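Local coordinates for protein fructokinase (PDB 3LJS) that probably phosphorylates fructose with ATP, as a fructokinase of the PfkB carbohydrate kinase family in the ribokinase clan, at residues 130-140 with 160-170; 52-60 with 116-126. All blocks are in the same frame, centred on the assembly; numbering follows the deposited sequence.

Contact 1. Residues 130-140 with 160-170; sequences ALIFHACSNSM and GAIVSFDLNFR. With PO4 (phosphate ion), chain C.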
# COMPACT_ATOMS: atom_id res chain seq x y z
N ALA B 130 20.48 -26.38 -7.62
CA ALA B 130 21.04 -25.05 -7.83
C ALA B 130 22.54 -24.98 -8.08
O ALA B 130 23.34 -25.62 -7.40
CB ALA B 130 20.68 -24.15 -6.65
N LEU B 131 22.91 -24.18 -9.07
CA LEU B 131 24.31 -23.97 -9.39
C LEU B 131 24.67 -22.57 -8.90
O LEU B 131 25.83 -22.26 -8.63
CB LEU B 131 24.54 -24.07 -10.90
CG LEU B 131 25.95 -23.70 -11.41
CD1 LEU B 131 27.00 -24.53 -10.68
CD2 LEU B 131 26.02 -23.95 -12.91
N ILE B 132 23.65 -21.72 -8.77
CA ILE B 132 23.82 -20.33 -8.32
C ILE B 132 22.69 -19.92 -7.37
O ILE B 132 21.54 -20.31 -7.57
CB ILE B 132 23.83 -19.35 -9.51
CG1 ILE B 132 24.94 -19.74 -10.49
CG2 ILE B 132 24.04 -17.91 -9.02
CD1 ILE B 132 24.99 -18.87 -11.74
N PHE B 133 23.03 -19.16 -6.34
CA PHE B 133 22.05 -18.64 -5.37
C PHE B 133 22.29 -17.13 -5.38
O PHE B 133 23.37 -16.66 -5.03
CB PHE B 133 22.32 -19.19 -3.97
CG PHE B 133 21.38 -18.67 -2.90
CD1 PHE B 133 20.20 -19.35 -2.60
CD2 PHE B 133 21.68 -17.51 -2.18
CE1 PHE B 133 19.34 -18.89 -1.60
CE2 PHE B 133 20.83 -17.04 -1.17
CZ PHE B 133 19.66 -17.73 -0.88
N HIS B 134 21.29 -16.36 -5.81
CA HIS B 134 21.44 -14.91 -5.87
C HIS B 134 20.54 -14.19 -4.88
O HIS B 134 19.36 -14.50 -4.78
CB HIS B 134 21.15 -14.40 -7.29
CG HIS B 134 21.34 -12.92 -7.43
ND1 HIS B 134 20.29 -12.02 -7.44
CD2 HIS B 134 22.47 -12.18 -7.52
CE1 HIS B 134 20.77 -10.79 -7.51
NE2 HIS B 134 22.09 -10.86 -7.56
N ALA B 135 21.11 -13.21 -4.17
CA ALA B 135 20.35 -12.43 -3.19
C ALA B 135 20.78 -10.97 -3.22
O ALA B 135 21.81 -10.63 -3.79
CB ALA B 135 20.56 -13.01 -1.79
N CYS B 136 19.97 -10.11 -2.59
CA CYS B 136 20.23 -8.68 -2.51
C CYS B 136 20.05 -8.24 -1.05
O CYS B 136 19.55 -9.01 -0.25
CB CYS B 136 19.26 -7.92 -3.43
SG CYS B 136 19.51 -8.31 -5.20
N SER B 137 20.44 -7.01 -0.71
CA SER B 137 20.34 -6.57 0.68
C SER B 137 18.94 -6.23 1.18
O SER B 137 18.74 -6.06 2.39
CB SER B 137 21.27 -5.37 0.94
OG SER B 137 20.78 -4.20 0.32
N ASN B 138 17.96 -6.14 0.29
CA ASN B 138 16.61 -5.81 0.73
C ASN B 138 16.01 -6.90 1.61
O ASN B 138 15.13 -6.62 2.43
CB ASN B 138 15.70 -5.54 -0.47
CG ASN B 138 16.14 -4.31 -1.23
OD1 ASN B 138 16.37 -3.26 -0.64
ND2 ASN B 138 16.25 -4.43 -2.56
N SER B 139 16.50 -8.12 1.47
CA SER B 139 16.02 -9.21 2.31
C SER B 139 16.86 -9.29 3.59
O SER B 139 16.99 -10.34 4.21
CB SER B 139 16.08 -10.55 1.56
OG SER B 139 17.41 -10.89 1.19
N MSE B 140 17.42 -8.14 3.99
CA MSE B 140 18.23 -8.05 5.20
C MSE B 140 17.79 -6.84 6.04
O MSE B 140 18.47 -6.45 6.99
CB MSE B 140 19.71 -7.87 4.86
CG MSE B 140 20.34 -9.04 4.12
SE MSE B 140 22.19 -8.68 3.61
CE MSE B 140 22.50 -10.32 2.62
N GLY B 160 27.05 -26.78 -3.06
CA GLY B 160 27.75 -26.69 -4.33
C GLY B 160 27.27 -25.62 -5.29
O GLY B 160 27.44 -25.73 -6.50
N ALA B 161 26.67 -24.57 -4.75
CA ALA B 161 26.20 -23.49 -5.60
C ALA B 161 27.02 -22.24 -5.35
O ALA B 161 27.48 -21.98 -4.23
CB ALA B 161 24.72 -23.20 -5.33
N ILE B 162 27.21 -21.47 -6.42
CA ILE B 162 27.95 -20.22 -6.37
C ILE B 162 27.01 -19.20 -5.73
O ILE B 162 25.84 -19.13 -6.09
CB ILE B 162 28.28 -19.73 -7.79
CG1 ILE B 162 29.31 -20.66 -8.43
CG2 ILE B 162 28.78 -18.29 -7.75
CD1 ILE B 162 29.47 -20.45 -9.93
N VAL B 163 27.51 -18.43 -4.78
CA VAL B 163 26.68 -17.43 -4.13
C VAL B 163 26.95 -16.05 -4.71
O VAL B 163 28.07 -15.55 -4.67
CB VAL B 163 26.93 -17.39 -2.61
CG1 VAL B 163 26.08 -16.30 -1.96
CG2 VAL B 163 26.60 -18.76 -2.01
N SER B 164 25.91 -15.45 -5.28
CA SER B 164 25.99 -14.13 -5.89
C SER B 164 25.25 -13.14 -5.00
O SER B 164 24.14 -13.41 -4.56
CB SER B 164 25.35 -14.16 -7.27
OG SER B 164 25.24 -12.87 -7.82
N PHE B 165 25.87 -11.98 -4.76
CA PHE B 165 25.26 -10.96 -3.91
C PHE B 165 25.37 -9.58 -4.56
O PHE B 165 26.46 -9.05 -4.75
CB PHE B 165 25.95 -10.98 -2.54
CG PHE B 165 25.39 -9.99 -1.54
CD1 PHE B 165 24.02 -9.80 -1.41
CD2 PHE B 165 26.25 -9.29 -0.69
CE1 PHE B 165 23.51 -8.92 -0.45
CE2 PHE B 165 25.74 -8.41 0.27
CZ PHE B 165 24.37 -8.23 0.39
N ASP B 166 24.22 -9.02 -4.94
CA ASP B 166 24.17 -7.69 -5.54
C ASP B 166 23.65 -6.82 -4.40
O ASP B 166 22.47 -6.91 -4.04
CB ASP B 166 23.21 -7.66 -6.73
CG ASP B 166 23.15 -6.31 -7.42
OD1 ASP B 166 22.38 -6.18 -8.40
OD2 ASP B 166 23.87 -5.37 -7.00
N LEU B 167 24.52 -6.00 -3.82
CA LEU B 167 24.14 -5.16 -2.68
C LEU B 167 22.77 -4.53 -2.87
O LEU B 167 21.85 -4.78 -2.08
CB LEU B 167 25.20 -4.08 -2.43
CG LEU B 167 25.38 -3.71 -0.95
CD1 LEU B 167 25.82 -4.94 -0.18
CD2 LEU B 167 26.42 -2.61 -0.80
N ASN B 168 22.63 -3.71 -3.90
CA ASN B 168 21.34 -3.08 -4.18
C ASN B 168 20.84 -2.39 -2.91
O ASN B 168 19.67 -2.51 -2.54
CB ASN B 168 20.36 -4.16 -4.63
CG ASN B 168 19.27 -3.62 -5.51
OD1 ASN B 168 18.14 -3.39 -5.06
ND2 ASN B 168 19.60 -3.40 -6.78
N PHE B 169 21.74 -1.66 -2.25
CA PHE B 169 21.43 -0.96 -1.01
C PHE B 169 20.43 0.18 -1.16
O PHE B 169 20.65 1.13 -1.90
CB PHE B 169 22.73 -0.45 -0.39
CG PHE B 169 22.58 0.09 1.00
CD1 PHE B 169 21.73 -0.52 1.92
CD2 PHE B 169 23.33 1.19 1.41
CE1 PHE B 169 21.62 -0.03 3.23
CE2 PHE B 169 23.23 1.68 2.72
CZ PHE B 169 22.37 1.07 3.62
N ARG B 170 19.32 0.07 -0.43
CA ARG B 170 18.26 1.08 -0.45
C ARG B 170 17.98 1.49 0.99
O ARG B 170 17.11 0.91 1.65
CB ARG B 170 17.01 0.51 -1.11
CG ARG B 170 17.22 0.06 -2.55
CD ARG B 170 17.48 1.24 -3.47
NE ARG B 170 17.65 0.82 -4.86
CZ ARG B 170 18.80 0.37 -5.38
NH1 ARG B 170 19.88 0.28 -4.63
NH2 ARG B 170 18.85 0.01 -6.66
P PO4 C . 16.34 -2.46 -8.69
O1 PO4 C . 16.25 -1.56 -9.87
O2 PO4 C . 17.65 -3.16 -8.70
O3 PO4 C . 16.22 -1.67 -7.44
O4 PO4 C . 15.24 -3.46 -8.76
O HOH W 1 18.66 -2.48 0.88
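With OG set between its own backbone N and carbonyl carbon (chi1 72°), Ser137 turns its hydroxyl back to Leu167 O at 2.7 Å. Ser137 N donates to that same Leu167 O, 3.0 Å away, and the two donors arrive from opposite faces of the carbonyl plane. Upstream, strands 132-136 and 162-166 run parallel and exchange regular backbone bonds, from Ile162 N to Leu131 O (2.7 Å) through Asp166 N to Ala135 O. Phe165 lies on the face turned to helix 143-158; its ring edge meets Ala135 O, while the selenomethionine Met140 packs CE 3.5 Å from Phe165 CE1, its SE making an oblique Met-aromatic contact 5.0 Å from the ring centre. On the other face His134 NE2 lies 3.5 Å from Asp166 CB. Past the strand ends, one water donates to Ser137 OG and Asn138 OD1 and accepts from Arg170 N. The Asn138 and Asn168 amides stand nearly perpendicular, and Asn138 ND2 gives Asn168 OD1 a weak bond, its stronger partner being Glu12. Asn168 ND2 holds a phosphate ion through O2 at 2.7 Å, and Arg170 NH2 reaches O3 weakly. Arg170 belongs to the ATP site; ATP is absent from this chain, but the phosphate, probably from the crystallisation liquor, is consistent with a site that accepts phosphate groups.

Contact 2. Residues 52-60 with 116-126; sequences AVQFVGMLG and LFRVEHFQDAS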
# COMPACT_ATOMS: atom_id res chain seq x y z
N ALA B 52 17.60 -22.07 -16.76
CA ALA B 52 16.78 -22.72 -15.74
C ALA B 52 16.86 -21.82 -14.52
O ALA B 52 17.94 -21.60 -13.98
CB ALA B 52 17.33 -24.11 -15.42
N VAL B 53 15.72 -21.29 -14.08
CA VAL B 53 15.73 -20.39 -12.94
C VAL B 53 14.49 -20.54 -12.08
O VAL B 53 13.38 -20.79 -12.57
CB VAL B 53 15.85 -18.91 -13.40
CG1 VAL B 53 14.67 -18.54 -14.29
CG2 VAL B 53 15.91 -17.98 -12.20
N GLN B 54 14.69 -20.37 -10.78
CA GLN B 54 13.61 -20.48 -9.82
C GLN B 54 13.64 -19.25 -8.91
O GLN B 54 14.72 -18.74 -8.60
CB GLN B 54 13.82 -21.76 -9.00
CG GLN B 54 12.87 -21.96 -7.84
CD GLN B 54 13.15 -23.25 -7.08
OE1 GLN B 54 14.22 -23.84 -7.22
NE2 GLN B 54 12.20 -23.68 -6.27
N PHE B 55 12.47 -18.75 -8.54
CA PHE B 55 12.41 -17.63 -7.62
C PHE B 55 11.95 -18.20 -6.29
O PHE B 55 10.91 -18.86 -6.22
CB PHE B 55 11.42 -16.56 -8.06
CG PHE B 55 11.28 -15.43 -7.06
CD1 PHE B 55 12.23 -14.41 -7.00
CD2 PHE B 55 10.24 -15.43 -6.14
CE1 PHE B 55 12.15 -13.41 -6.03
CE2 PHE B 55 10.14 -14.43 -5.17
CZ PHE B 55 11.10 -13.42 -5.11
N VAL B 56 12.73 -17.95 -5.24
CA VAL B 56 12.40 -18.43 -3.91
C VAL B 56 12.10 -17.24 -3.00
O VAL B 56 12.93 -16.35 -2.82
CB VAL B 56 13.57 -19.26 -3.32
CG1 VAL B 56 13.27 -19.64 -1.86
CG2 VAL B 56 13.76 -20.53 -4.15
N GLY B 57 10.90 -17.23 -2.45
CA GLY B 57 10.49 -16.15 -1.59
C GLY B 57 9.02 -16.29 -1.24
O GLY B 57 8.35 -17.23 -1.69
N MSE B 58 8.52 -15.34 -0.46
CA MSE B 58 7.13 -15.38 -0.04
C MSE B 58 6.30 -14.29 -0.69
O MSE B 58 6.71 -13.13 -0.72
CB MSE B 58 7.07 -15.27 1.49
CG MSE B 58 5.67 -15.42 2.07
SE MSE B 58 5.77 -15.67 3.99
CE MSE B 58 5.65 -17.60 4.03
N LEU B 59 5.14 -14.67 -1.21
CA LEU B 59 4.21 -13.75 -1.85
C LEU B 59 2.94 -13.71 -1.00
O LEU B 59 2.56 -14.71 -0.39
CB LEU B 59 3.85 -14.23 -3.26
CG LEU B 59 4.98 -14.47 -4.25
CD1 LEU B 59 4.40 -14.81 -5.62
CD2 LEU B 59 5.86 -13.24 -4.34
N GLY B 60 2.28 -12.56 -0.97
CA GLY B 60 1.06 -12.46 -0.19
C GLY B 60 -0.07 -13.23 -0.86
O GLY B 60 0.00 -13.56 -2.04
N LEU B 116 8.36 -12.29 5.63
CA LEU B 116 7.99 -13.41 6.49
C LEU B 116 8.52 -14.78 6.09
O LEU B 116 8.18 -15.79 6.70
CB LEU B 116 6.46 -13.46 6.62
CG LEU B 116 5.79 -12.69 7.77
CD1 LEU B 116 6.66 -11.57 8.29
CD2 LEU B 116 4.45 -12.16 7.28
N PHE B 117 9.35 -14.82 5.05
CA PHE B 117 9.94 -16.09 4.62
C PHE B 117 10.88 -16.53 5.75
O PHE B 117 11.66 -15.73 6.25
CB PHE B 117 10.73 -15.89 3.33
CG PHE B 117 11.17 -17.18 2.68
CD1 PHE B 117 10.49 -17.69 1.57
CD2 PHE B 117 12.27 -17.89 3.17
CE1 PHE B 117 10.89 -18.88 0.96
CE2 PHE B 117 12.68 -19.08 2.56
CZ PHE B 117 11.99 -19.58 1.46
N ARG B 118 10.80 -17.79 6.15
CA ARG B 118 11.67 -18.30 7.21
C ARG B 118 12.44 -19.51 6.71
O ARG B 118 12.08 -20.11 5.70
CB ARG B 118 10.84 -18.66 8.46
CG ARG B 118 10.26 -17.43 9.18
CD ARG B 118 11.36 -16.50 9.70
NE ARG B 118 10.83 -15.25 10.26
CZ ARG B 118 10.74 -14.09 9.60
NH1 ARG B 118 11.16 -13.99 8.34
NH2 ARG B 118 10.22 -13.04 10.20
N VAL B 119 13.51 -19.87 7.42
CA VAL B 119 14.35 -20.99 7.01
C VAL B 119 13.56 -22.26 6.71
O VAL B 119 13.92 -23.02 5.81
CB VAL B 119 15.43 -21.28 8.07
CG1 VAL B 119 16.22 -22.53 7.68
CG2 VAL B 119 16.37 -20.09 8.17
N GLU B 120 12.48 -22.48 7.46
CA GLU B 120 11.64 -23.66 7.27
C GLU B 120 10.99 -23.69 5.89
O GLU B 120 10.53 -24.73 5.43
CB GLU B 120 10.54 -23.69 8.34
CG GLU B 120 9.52 -22.57 8.16
CD GLU B 120 8.71 -22.29 9.42
OE1 GLU B 120 9.31 -21.93 10.45
OE2 GLU B 120 7.47 -22.44 9.37
N HIS B 121 10.94 -22.53 5.22
CA HIS B 121 10.32 -22.46 3.89
C HIS B 121 11.22 -22.89 2.74
O HIS B 121 10.76 -23.07 1.62
CB HIS B 121 9.79 -21.04 3.63
CG HIS B 121 8.72 -20.61 4.60
ND1 HIS B 121 7.54 -21.29 4.75
CD2 HIS B 121 8.69 -19.58 5.48
CE1 HIS B 121 6.82 -20.71 5.70
NE2 HIS B 121 7.49 -19.67 6.15
N PHE B 122 12.52 -23.05 3.02
CA PHE B 122 13.45 -23.49 1.99
C PHE B 122 13.17 -24.95 1.69
O PHE B 122 12.72 -25.69 2.56
CB PHE B 122 14.91 -23.37 2.46
CG PHE B 122 15.46 -21.98 2.38
CD1 PHE B 122 15.41 -21.27 1.19
CD2 PHE B 122 16.09 -21.40 3.47
CE1 PHE B 122 15.97 -20.00 1.09
CE2 PHE B 122 16.66 -20.14 3.39
CZ PHE B 122 16.60 -19.44 2.19
N GLN B 123 13.45 -25.37 0.45
CA GLN B 123 13.23 -26.75 0.04
C GLN B 123 14.56 -27.36 -0.42
O GLN B 123 15.27 -26.77 -1.23
CB GLN B 123 12.22 -26.80 -1.09
CG GLN B 123 10.83 -26.38 -0.68
CD GLN B 123 9.95 -26.08 -1.86
OE1 GLN B 123 9.95 -26.82 -2.85
NE2 GLN B 123 9.20 -24.99 -1.78
N ASP B 124 14.88 -28.53 0.11
CA ASP B 124 16.13 -29.19 -0.24
C ASP B 124 16.31 -29.39 -1.75
O ASP B 124 17.43 -29.29 -2.25
CB ASP B 124 16.25 -30.53 0.49
CG ASP B 124 16.47 -30.35 1.99
OD1 ASP B 124 16.47 -29.19 2.45
OD2 ASP B 124 16.64 -31.37 2.70
N ALA B 125 15.22 -29.64 -2.46
CA ALA B 125 15.30 -29.84 -3.91
C ALA B 125 15.82 -28.59 -4.64
O ALA B 125 16.48 -28.71 -5.67
CB ALA B 125 13.93 -30.23 -4.45
N SER B 126 15.52 -27.41 -4.09
CA SER B 126 15.97 -26.15 -4.68
C SER B 126 17.50 -26.07 -4.67
O SER B 126 18.12 -25.75 -5.68
CB SER B 126 15.42 -24.96 -3.89
OG SER B 126 14.01 -24.89 -3.98
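Gln54 NE2 donates to Ser126 OG at 3.2 Å, a weak, bent bond (126° at the hydrogen) from strand 53-60 to the first turn of helix 124-129. The glutamine side chain makes this reach by being fully extended, CG anti to the backbone N (chi1 173°) and chi2 at 180°. Beyond it the contact is apolar. Val56 rests CG1 against two phenylalanines, 3.6 Å from Phe117 CZ and 4.0 Å from Phe122 CE1, meeting both rings obliquely. Phe117 CE2 in turn rests over the centre of the Phe122 ring, and His121 CB covers part of one Phe117 face. Where the chain turns its corner at Gly57, Phe117 CD1 lies 3.5 Å from Gly57 C, and the ring edge faces Met58 N. The selenomethionine Met58 bends at its end: SE packs 3.5 Å from Leu116 CB, and CE sits over one face of His121, 3.8 Å from the ring centroid, a CH-pi contact. Glu120 CG lies over the opposite face, so the imidazole is sandwiched between aliphatic groups. Strand 6-10 completes this packing with Phe10, which meets Phe117 edge-to-face; Met58 also touches strand 82-85, while helix 143-158 backs Phe117 and Phe122.

In the fold
Both contacts are buried and reach the same nine-stranded sheet of this ribokinase-like fold, their centres about 13 Å apart. Contact 1 joins neighbouring parallel strands near the middle of the chain, the two strands of a beta-alpha-beta unit crossing through helix 143-158; backbone bonds dominate it, and its C-terminal end turns polar beside the ATP site. Contact 2, about 16 Å from the chain centre and away from the annotated sites, is smaller and mostly apolar, setting a loop and helix start against strand 53-60. Helix 124-129 leads directly into strand 130-136, so the two follow in series, with strand 6-10 lying between strands 53-60 and 130-136.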